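Diol-dehydratase (Roseburia inulinivorans, PDB 5I2A) is a B12-independent glycyl radical enzyme of the pyruvate formate lyase-like family that dehydrates 1,2-propanediol. Local coordinates at residues 668-679 and 742-750; 452-463 and 696-707. All coordinates share one frame; numbering follows the deposited sequence.

Contact 1. Residues 668-679 and 742-750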
# COMPACT_ATOMS: atom_id res chain seq x y z
N ARG A 668 -5.91 0.10 42.32
CA ARG A 668 -6.32 1.22 41.48
C ARG A 668 -5.11 1.88 40.83
O ARG A 668 -5.10 2.15 39.63
CB ARG A 668 -7.10 2.26 42.30
CG ARG A 668 -7.55 3.52 41.53
CD ARG A 668 -8.28 4.51 42.45
NE ARG A 668 -8.72 5.74 41.78
CZ ARG A 668 -9.85 5.87 41.09
NH1 ARG A 668 -10.68 4.84 40.94
NH2 ARG A 668 -10.16 7.04 40.53
N GLU A 669 -4.09 2.13 41.64
CA GLU A 669 -2.88 2.80 41.17
C GLU A 669 -2.15 1.94 40.13
O GLU A 669 -1.68 2.44 39.11
CB GLU A 669 -1.97 3.13 42.36
CG GLU A 669 -0.85 4.10 42.08
CD GLU A 669 -0.03 4.46 43.33
OE1 GLU A 669 -0.49 4.21 44.46
OE2 GLU A 669 1.08 5.01 43.17
N ALA A 670 -2.07 0.64 40.38
CA ALA A 670 -1.37 -0.25 39.46
C ALA A 670 -2.12 -0.40 38.14
O ALA A 670 -1.50 -0.48 37.09
CB ALA A 670 -1.17 -1.61 40.10
N ALA A 671 -3.45 -0.46 38.20
CA ALA A 671 -4.26 -0.51 36.99
C ALA A 671 -3.95 0.71 36.10
O ALA A 671 -3.81 0.57 34.89
CB ALA A 671 -5.74 -0.56 37.33
N TYR A 672 -3.81 1.88 36.72
CA TYR A 672 -3.49 3.09 35.98
C TYR A 672 -2.14 3.01 35.26
O TYR A 672 -1.98 3.63 34.22
CB TYR A 672 -3.49 4.31 36.90
CG TYR A 672 -4.83 4.99 37.07
CD1 TYR A 672 -5.68 5.19 35.99
CD2 TYR A 672 -5.23 5.44 38.32
CE1 TYR A 672 -6.90 5.84 36.16
CE2 TYR A 672 -6.45 6.07 38.50
CZ TYR A 672 -7.28 6.27 37.43
OH TYR A 672 -8.48 6.90 37.63
N PHE A 673 -1.19 2.26 35.80
CA PHE A 673 0.11 2.07 35.13
C PHE A 673 -0.06 1.37 33.78
O PHE A 673 0.84 1.39 32.93
CB PHE A 673 1.08 1.27 36.02
CG PHE A 673 1.65 2.06 37.17
CD1 PHE A 673 1.36 3.40 37.32
CD2 PHE A 673 2.50 1.45 38.07
CE1 PHE A 673 1.89 4.14 38.38
CE2 PHE A 673 3.05 2.18 39.13
CZ PHE A 673 2.73 3.52 39.28
N TYR A 674 -1.21 0.73 33.60
CA TYR A 674 -1.53 0.07 32.33
C TYR A 674 -2.51 0.91 31.51
O TYR A 674 -2.29 1.14 30.33
CB TYR A 674 -2.10 -1.33 32.57
CG TYR A 674 -2.43 -2.09 31.30
CD1 TYR A 674 -1.42 -2.66 30.54
CD2 TYR A 674 -3.74 -2.24 30.87
CE1 TYR A 674 -1.72 -3.35 29.37
CE2 TYR A 674 -4.05 -2.95 29.72
CZ TYR A 674 -3.03 -3.50 28.97
OH TYR A 674 -3.33 -4.19 27.82
N THR A 675 -3.58 1.38 32.14
CA THR A 675 -4.67 2.02 31.40
C THR A 675 -4.38 3.46 30.98
O THR A 675 -4.87 3.90 29.96
CB THR A 675 -5.99 2.01 32.21
OG1 THR A 675 -5.79 2.69 33.45
CG2 THR A 675 -6.44 0.56 32.48
N ARG A 676 -3.60 4.21 31.76
CA ARG A 676 -3.35 5.59 31.40
C ARG A 676 -2.36 5.74 30.25
O ARG A 676 -2.62 6.51 29.33
CB ARG A 676 -2.87 6.39 32.61
CG ARG A 676 -3.82 7.51 32.94
CD ARG A 676 -3.43 8.23 34.20
NE ARG A 676 -4.63 8.62 34.93
CZ ARG A 676 -4.70 8.66 36.25
NH1 ARG A 676 -3.64 8.34 36.98
NH2 ARG A 676 -5.82 9.04 36.84
N PRO A 677 -1.23 5.01 30.28
CA PRO A 677 -0.36 5.14 29.11
C PRO A 677 -1.05 4.71 27.81
O PRO A 677 -0.88 5.36 26.78
CB PRO A 677 0.81 4.21 29.44
CG PRO A 677 0.85 4.18 30.93
CD PRO A 677 -0.60 4.20 31.34
N LEU A 678 -1.84 3.65 27.87
CA LEU A 678 -2.42 3.11 26.65
C LEU A 678 -3.29 4.13 25.91
O LEU A 678 -3.24 4.18 24.68
CB LEU A 678 -3.23 1.85 26.94
CG LEU A 678 -2.37 0.59 26.78
CD1 LEU A 678 -3.13 -0.58 27.36
CD2 LEU A 678 -1.99 0.33 25.31
N GLU A 679 -4.06 4.94 26.63
CA GLU A 679 -4.99 5.87 25.97
C GLU A 679 -4.26 6.99 25.20
O GLU A 679 -4.90 7.75 24.50
CB GLU A 679 -5.97 6.50 26.96
CG GLU A 679 -5.32 7.47 27.96
CD GLU A 679 -6.33 8.15 28.90
OE1 GLU A 679 -5.88 8.94 29.76
OE2 GLU A 679 -7.55 7.91 28.79
N ALA A 742 -14.83 -2.21 42.52
CA ALA A 742 -15.34 -0.91 42.07
C ALA A 742 -14.40 0.26 42.38
O ALA A 742 -14.64 1.35 41.92
CB ALA A 742 -16.69 -0.62 42.66
N LYS A 743 -13.33 0.03 43.15
CA LYS A 743 -12.36 1.10 43.40
C LYS A 743 -11.40 1.33 42.22
O LYS A 743 -10.71 2.34 42.15
CB LYS A 743 -11.57 0.82 44.68
CG LYS A 743 -12.46 0.84 45.94
CD LYS A 743 -11.74 0.30 47.17
CE LYS A 743 -12.70 0.18 48.35
NZ LYS A 743 -12.09 -0.55 49.50
N LEU A 744 -11.37 0.38 41.29
CA LEU A 744 -10.61 0.57 40.06
C LEU A 744 -11.29 1.64 39.20
O LEU A 744 -12.51 1.83 39.31
CB LEU A 744 -10.52 -0.72 39.27
CG LEU A 744 -9.92 -1.96 39.92
CD1 LEU A 744 -9.91 -3.08 38.91
CD2 LEU A 744 -8.51 -1.66 40.41
N ASP A 745 -10.53 2.29 38.34
CA ASP A 745 -11.15 3.14 37.31
C ASP A 745 -11.52 2.27 36.11
O ASP A 745 -10.67 1.94 35.30
CB ASP A 745 -10.21 4.26 36.88
CG ASP A 745 -10.87 5.26 35.94
OD1 ASP A 745 -11.86 4.92 35.27
OD2 ASP A 745 -10.39 6.40 35.87
N HIS A 746 -12.79 1.91 35.99
CA HIS A 746 -13.23 1.05 34.90
C HIS A 746 -13.42 1.79 33.59
O HIS A 746 -13.16 1.24 32.52
CB HIS A 746 -14.52 0.33 35.26
CG HIS A 746 -14.37 -0.65 36.38
ND1 HIS A 746 -14.38 -2.01 36.17
CD2 HIS A 746 -14.21 -0.47 37.71
CE1 HIS A 746 -14.22 -2.63 37.33
NE2 HIS A 746 -14.11 -1.71 38.28
N ALA A 747 -13.91 3.03 33.69
CA ALA A 747 -14.28 3.81 32.52
C ALA A 747 -13.08 4.12 31.62
O ALA A 747 -13.22 4.14 30.41
CB ALA A 747 -14.97 5.11 32.94
N ILE A 748 -11.91 4.34 32.22
CA ILE A 748 -10.72 4.59 31.41
C ILE A 748 -10.32 3.33 30.62
O ILE A 748 -9.76 3.44 29.54
CB ILE A 748 -9.54 5.10 32.27
CG1 ILE A 748 -8.43 5.68 31.39
CG2 ILE A 748 -8.99 4.04 33.23
CD1 ILE A 748 -7.30 6.33 32.22
N ALA A 749 -10.65 2.15 31.15
CA ALA A 749 -10.47 0.90 30.41
C ALA A 749 -11.66 0.66 29.49
O ALA A 749 -12.43 -0.29 29.68
CB ALA A 749 -10.28 -0.27 31.35
N SER A 750 -11.79 1.51 28.48
CA SER A 750 -13.02 1.58 27.72
C SER A 750 -13.11 0.49 26.65
O SER A 750 -14.09 0.41 25.93
CB SER A 750 -13.17 2.97 27.09
OG SER A 750 -11.98 3.37 26.45
O HOH W 1 -7.40 2.74 38.21
O HOH W 2 -7.63 1.82 35.29
O HOH W 3 -7.05 3.02 28.38
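Tyr672 and Asp745 meet where a loop runs alongside a helix. The phenol OH donates to Asp745 OD2 at 2.6 Å, on the lone pair anti to the other carboxylate oxygen, with ring and carboxylate planes nearly perpendicular (83°). Asp745 OD1 turns back to its own chain and accepts from Ile748 N, an Asx motif that holds the acid in position for the tyrosine. Ile748 is the most covered side chain of the contact: its CG2 lies 3.5 Å from Thr675 OG1, while CD1 touches the Tyr672 ring edge and comes within 3.7 Å of Arg676 CG. With chi1 at -166°, Ile748 CG1 points away from its own backbone nitrogen and runs across the Glu679 carboxylate, whose charge is met by Arg423.

The solvent side is held more sparsely. Arg668 is extended from CG to NE, and its NH1 donates to Lys743 O at 2.8 Å, with the oxygen near the guanidinium plane but the donor well above the carbonyl plane. Lys743 itself leads away to Asp659, Asp661 and Asp664.

Three waters bridge helix and loop: water 1 joins Arg668 O to Asp745 N and sits over the centre of one Tyr672 face, with Arg676 NH2 over the rim of the other; water 2 links Thr675 OG1 to Asp745 O, and water 3 links Thr675 O to Ile748 O.

The contact thus fixes the loop between helix 734-741 and strand 756-759 to helix 661-678, whose other sides pack on helices 489-521 and 558-574; Leu744 also reaches Ile558 of the latter.

Contact 2. Residues 452-463 and 696-707. With EDO (1,2-ethanediol), chain C.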
# COMPACT_ATOMS: atom_id res chain seq x y z
N ASP A 452 -9.72 -7.21 20.65
CA ASP A 452 -8.85 -8.12 21.39
C ASP A 452 -7.48 -8.25 20.71
O ASP A 452 -7.12 -9.31 20.21
CB ASP A 452 -9.50 -9.49 21.55
CG ASP A 452 -8.80 -10.35 22.60
OD1 ASP A 452 -7.89 -9.84 23.30
OD2 ASP A 452 -9.17 -11.52 22.75
N ALA A 453 -6.73 -7.15 20.73
CA ALA A 453 -5.52 -7.01 19.93
C ALA A 453 -4.30 -7.72 20.51
O ALA A 453 -3.38 -8.06 19.77
CB ALA A 453 -5.20 -5.52 19.72
N ALA A 454 -4.30 -7.93 21.83
CA ALA A 454 -3.18 -8.58 22.51
C ALA A 454 -3.52 -8.91 23.95
O ALA A 454 -4.45 -8.34 24.54
CB ALA A 454 -1.89 -7.70 22.47
N PHE A 455 -2.73 -9.82 24.50
CA PHE A 455 -2.77 -10.16 25.91
C PHE A 455 -1.47 -9.66 26.55
O PHE A 455 -0.38 -10.05 26.11
CB PHE A 455 -2.91 -11.67 26.10
CG PHE A 455 -4.19 -12.27 25.55
CD1 PHE A 455 -5.37 -11.56 25.56
CD2 PHE A 455 -4.19 -13.57 25.06
CE1 PHE A 455 -6.55 -12.13 25.07
CE2 PHE A 455 -5.37 -14.15 24.56
CZ PHE A 455 -6.54 -13.42 24.57
N PHE A 456 -1.58 -8.82 27.57
CA PHE A 456 -0.42 -8.25 28.24
C PHE A 456 -0.36 -8.73 29.69
O PHE A 456 -1.31 -8.53 30.45
CB PHE A 456 -0.47 -6.72 28.20
CG PHE A 456 0.75 -6.03 28.77
CD1 PHE A 456 0.88 -5.82 30.14
CD2 PHE A 456 1.76 -5.57 27.93
CE1 PHE A 456 1.99 -5.16 30.67
CE2 PHE A 456 2.89 -4.91 28.45
CZ PHE A 456 3.00 -4.70 29.82
N ASN A 457 0.77 -9.33 30.06
CA ASN A 457 0.95 -9.86 31.41
C ASN A 457 1.54 -8.80 32.33
O ASN A 457 2.73 -8.53 32.28
CB ASN A 457 1.85 -11.11 31.36
CG ASN A 457 1.92 -11.84 32.70
OD1 ASN A 457 1.68 -11.26 33.75
ND2 ASN A 457 2.23 -13.14 32.65
N MET A 458 0.71 -8.20 33.18
CA MET A 458 1.17 -7.13 34.06
C MET A 458 2.12 -7.64 35.15
O MET A 458 2.81 -6.85 35.77
CB MET A 458 -0.01 -6.38 34.70
CG MET A 458 -1.01 -5.78 33.69
SD MET A 458 -2.49 -5.09 34.48
CE MET A 458 -1.73 -3.99 35.65
N CYS A 459 2.17 -8.96 35.36
CA CYS A 459 3.12 -9.51 36.32
C CYS A 459 4.56 -9.60 35.79
O CYS A 459 5.51 -9.65 36.58
CB CYS A 459 2.67 -10.92 36.76
SG CYS A 459 1.16 -10.94 37.71
N ARG A 460 4.74 -9.67 34.47
CA ARG A 460 6.10 -9.84 33.97
C ARG A 460 6.96 -8.57 34.21
O ARG A 460 8.10 -8.70 34.64
CB ARG A 460 6.10 -10.27 32.51
CG ARG A 460 5.55 -11.70 32.30
CD ARG A 460 6.65 -12.67 31.80
NE ARG A 460 7.60 -12.91 32.85
CZ ARG A 460 8.89 -13.21 32.71
NH1 ARG A 460 9.45 -13.35 31.51
NH2 ARG A 460 9.61 -13.39 33.80
N PRO A 461 6.41 -7.36 33.96
CA PRO A 461 7.16 -6.16 34.36
C PRO A 461 7.47 -6.11 35.86
O PRO A 461 8.49 -5.55 36.23
CB PRO A 461 6.22 -5.01 33.97
CG PRO A 461 5.50 -5.55 32.78
CD PRO A 461 5.21 -6.98 33.20
N LEU A 462 6.61 -6.70 36.69
CA LEU A 462 6.88 -6.77 38.13
C LEU A 462 8.09 -7.67 38.41
O LEU A 462 8.98 -7.31 39.17
CB LEU A 462 5.65 -7.27 38.90
CG LEU A 462 5.85 -7.44 40.41
CD1 LEU A 462 6.14 -6.10 41.08
CD2 LEU A 462 4.63 -8.10 41.05
N GLU A 463 8.11 -8.84 37.78
CA GLU A 463 9.27 -9.72 37.89
C GLU A 463 10.55 -9.03 37.42
O GLU A 463 11.61 -9.25 37.99
CB GLU A 463 9.05 -11.00 37.08
CG GLU A 463 8.02 -11.93 37.68
CD GLU A 463 8.00 -13.28 36.99
OE1 GLU A 463 7.40 -13.40 35.90
OE2 GLU A 463 8.61 -14.22 37.52
N VAL A 696 -10.11 -13.82 28.72
CA VAL A 696 -10.55 -14.98 27.94
C VAL A 696 -10.13 -16.22 28.75
O VAL A 696 -10.43 -16.27 29.94
CB VAL A 696 -9.99 -15.00 26.51
CG1 VAL A 696 -10.88 -15.89 25.62
CG2 VAL A 696 -9.98 -13.58 25.94
N SER A 697 -9.41 -17.19 28.18
CA SER A 697 -8.92 -18.28 29.04
C SER A 697 -7.40 -18.19 29.21
O SER A 697 -6.76 -19.12 29.70
CB SER A 697 -9.32 -19.66 28.48
OG SER A 697 -8.63 -19.99 27.29
N ALA A 698 -6.83 -17.05 28.84
CA ALA A 698 -5.38 -16.90 28.73
C ALA A 698 -4.66 -16.63 30.04
O ALA A 698 -3.43 -16.57 30.06
CB ALA A 698 -5.05 -15.79 27.72
N ASN A 699 -5.42 -16.45 31.12
CA ASN A 699 -4.79 -16.24 32.41
C ASN A 699 -4.08 -17.53 32.86
O ASN A 699 -3.12 -17.46 33.61
CB ASN A 699 -5.81 -15.80 33.46
CG ASN A 699 -6.88 -16.85 33.71
OD1 ASN A 699 -7.54 -17.30 32.78
ND2 ASN A 699 -7.03 -17.26 34.95
N VAL A 700 -4.52 -18.67 32.37
CA VAL A 700 -3.84 -19.93 32.68
C VAL A 700 -2.48 -20.04 31.94
O VAL A 700 -1.46 -20.15 32.59
CB VAL A 700 -4.76 -21.14 32.38
CG1 VAL A 700 -4.00 -22.45 32.49
CG2 VAL A 700 -5.97 -21.09 33.31
N PRO A 701 -2.45 -19.95 30.59
CA PRO A 701 -1.11 -19.98 29.99
C PRO A 701 -0.21 -18.78 30.35
O PRO A 701 1.00 -18.96 30.44
CB PRO A 701 -1.38 -20.01 28.48
CG PRO A 701 -2.78 -19.48 28.31
CD PRO A 701 -3.51 -19.98 29.55
N LEU A 702 -0.77 -17.59 30.57
CA LEU A 702 0.10 -16.47 30.95
C LEU A 702 0.70 -16.71 32.33
O LEU A 702 1.88 -16.45 32.56
CB LEU A 702 -0.66 -15.13 30.91
CG LEU A 702 -0.47 -14.32 29.62
CD1 LEU A 702 -0.90 -15.12 28.38
CD2 LEU A 702 -1.24 -12.98 29.70
N GLY A 703 -0.11 -17.23 33.24
CA GLY A 703 0.39 -17.60 34.55
C GLY A 703 1.49 -18.67 34.49
O GLY A 703 2.42 -18.65 35.30
N ALA A 704 1.38 -19.57 33.53
CA ALA A 704 2.40 -20.60 33.33
C ALA A 704 3.74 -20.00 32.90
O ALA A 704 4.76 -20.66 32.96
CB ALA A 704 1.91 -21.64 32.31
N GLN A 705 3.73 -18.74 32.47
CA GLN A 705 4.94 -18.07 32.00
C GLN A 705 5.48 -17.13 33.06
O GLN A 705 6.42 -16.37 32.83
CB GLN A 705 4.65 -17.29 30.71
CG GLN A 705 4.33 -18.20 29.54
CD GLN A 705 3.68 -17.46 28.38
OE1 GLN A 705 3.16 -16.36 28.54
NE2 GLN A 705 3.74 -18.06 27.21
N THR A 706 4.87 -17.19 34.23
CA THR A 706 5.13 -16.24 35.28
C THR A 706 5.69 -16.95 36.49
O THR A 706 5.07 -17.91 36.97
CB THR A 706 3.83 -15.50 35.67
OG1 THR A 706 3.25 -14.95 34.48
CG2 THR A 706 4.09 -14.42 36.70
N GLY A 707 6.83 -16.50 36.98
CA GLY A 707 7.37 -17.03 38.23
C GLY A 707 6.48 -16.73 39.43
O GLY A 707 5.43 -16.09 39.33
C1 EDO C . -12.78 -11.30 22.90
O1 EDO C . -13.45 -10.49 21.94
C2 EDO C . -12.28 -12.55 22.17
O2 EDO C . -11.21 -12.24 21.25
O HOH W 4 3.07 -14.04 30.00
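Asn457, the last residue of strand 454-457, reaches Leu702 and Thr706 across the contact. Its CB packs 4.0 Å from Leu702 CD2. From there CG stands anti to the backbone N (chi1 -171°), which carries the amide across to the other segment. OD1 turns to its own chain and caps the following helix by accepting from Cys459 N. ND2 donates to Thr706 OG1 at 2.8 Å, with that oxygen close to the amide plane, and gives a second bond to water 4, which in turn donates to Gln705 OE1. Thr706 OG1 in turn donates to Leu702 O, an oxygen that Gln705 N reaches from the opposite face.

On one flank, the Phe455 ring packs on Ala698 CB, 3.6 Å from CD2, and crosses Val696 at about a right angle. On the other, Glu463 OE1 bridges to Arg460 NH2 at 3.0 Å, and both carboxylate oxygens make weak bonds to Gly707 N. Arg460 NH1 is held by His151 O.

At the far end, Asp452 OD2 accepts from O2 of a 1,2-ethanediol, probably from the crystallisation liquor, at 2.6 Å. Glu440, of the family's Cys-x-Glu motif, also bonds this diol, which probably marks the substrate pocket. Ser697 touches Tyr818, beside the predicted radical residue Gly817. A buried amide satisfied through both oxygen and nitrogen thus links strand end, helix start and turn in a segment bordering the radical loop.

The two contacts lie about 17 Å apart between centres, contact 2 nearer the centre of the chain's fold. Their segments alternate in sequence: 452-463, 668-679, 696-707, then 742-750. They touch directly, Tyr674 CE1 of helix 661-678 packing 3.7 Å from Phe456 CD1 of strand 454-457, with Met458 CE beside Ala670 O. Both also reach helices 489-521 and 558-574, and Tyr674 and strand 454-457 each bond to strand 548-556. Contact 1 joins the pyruvate formate lyase-like part of the chain to its glycine radical part, whereas contact 2 stays within the first. Together they tie helix 661-678 and its loop to the strand that runs from the diol site.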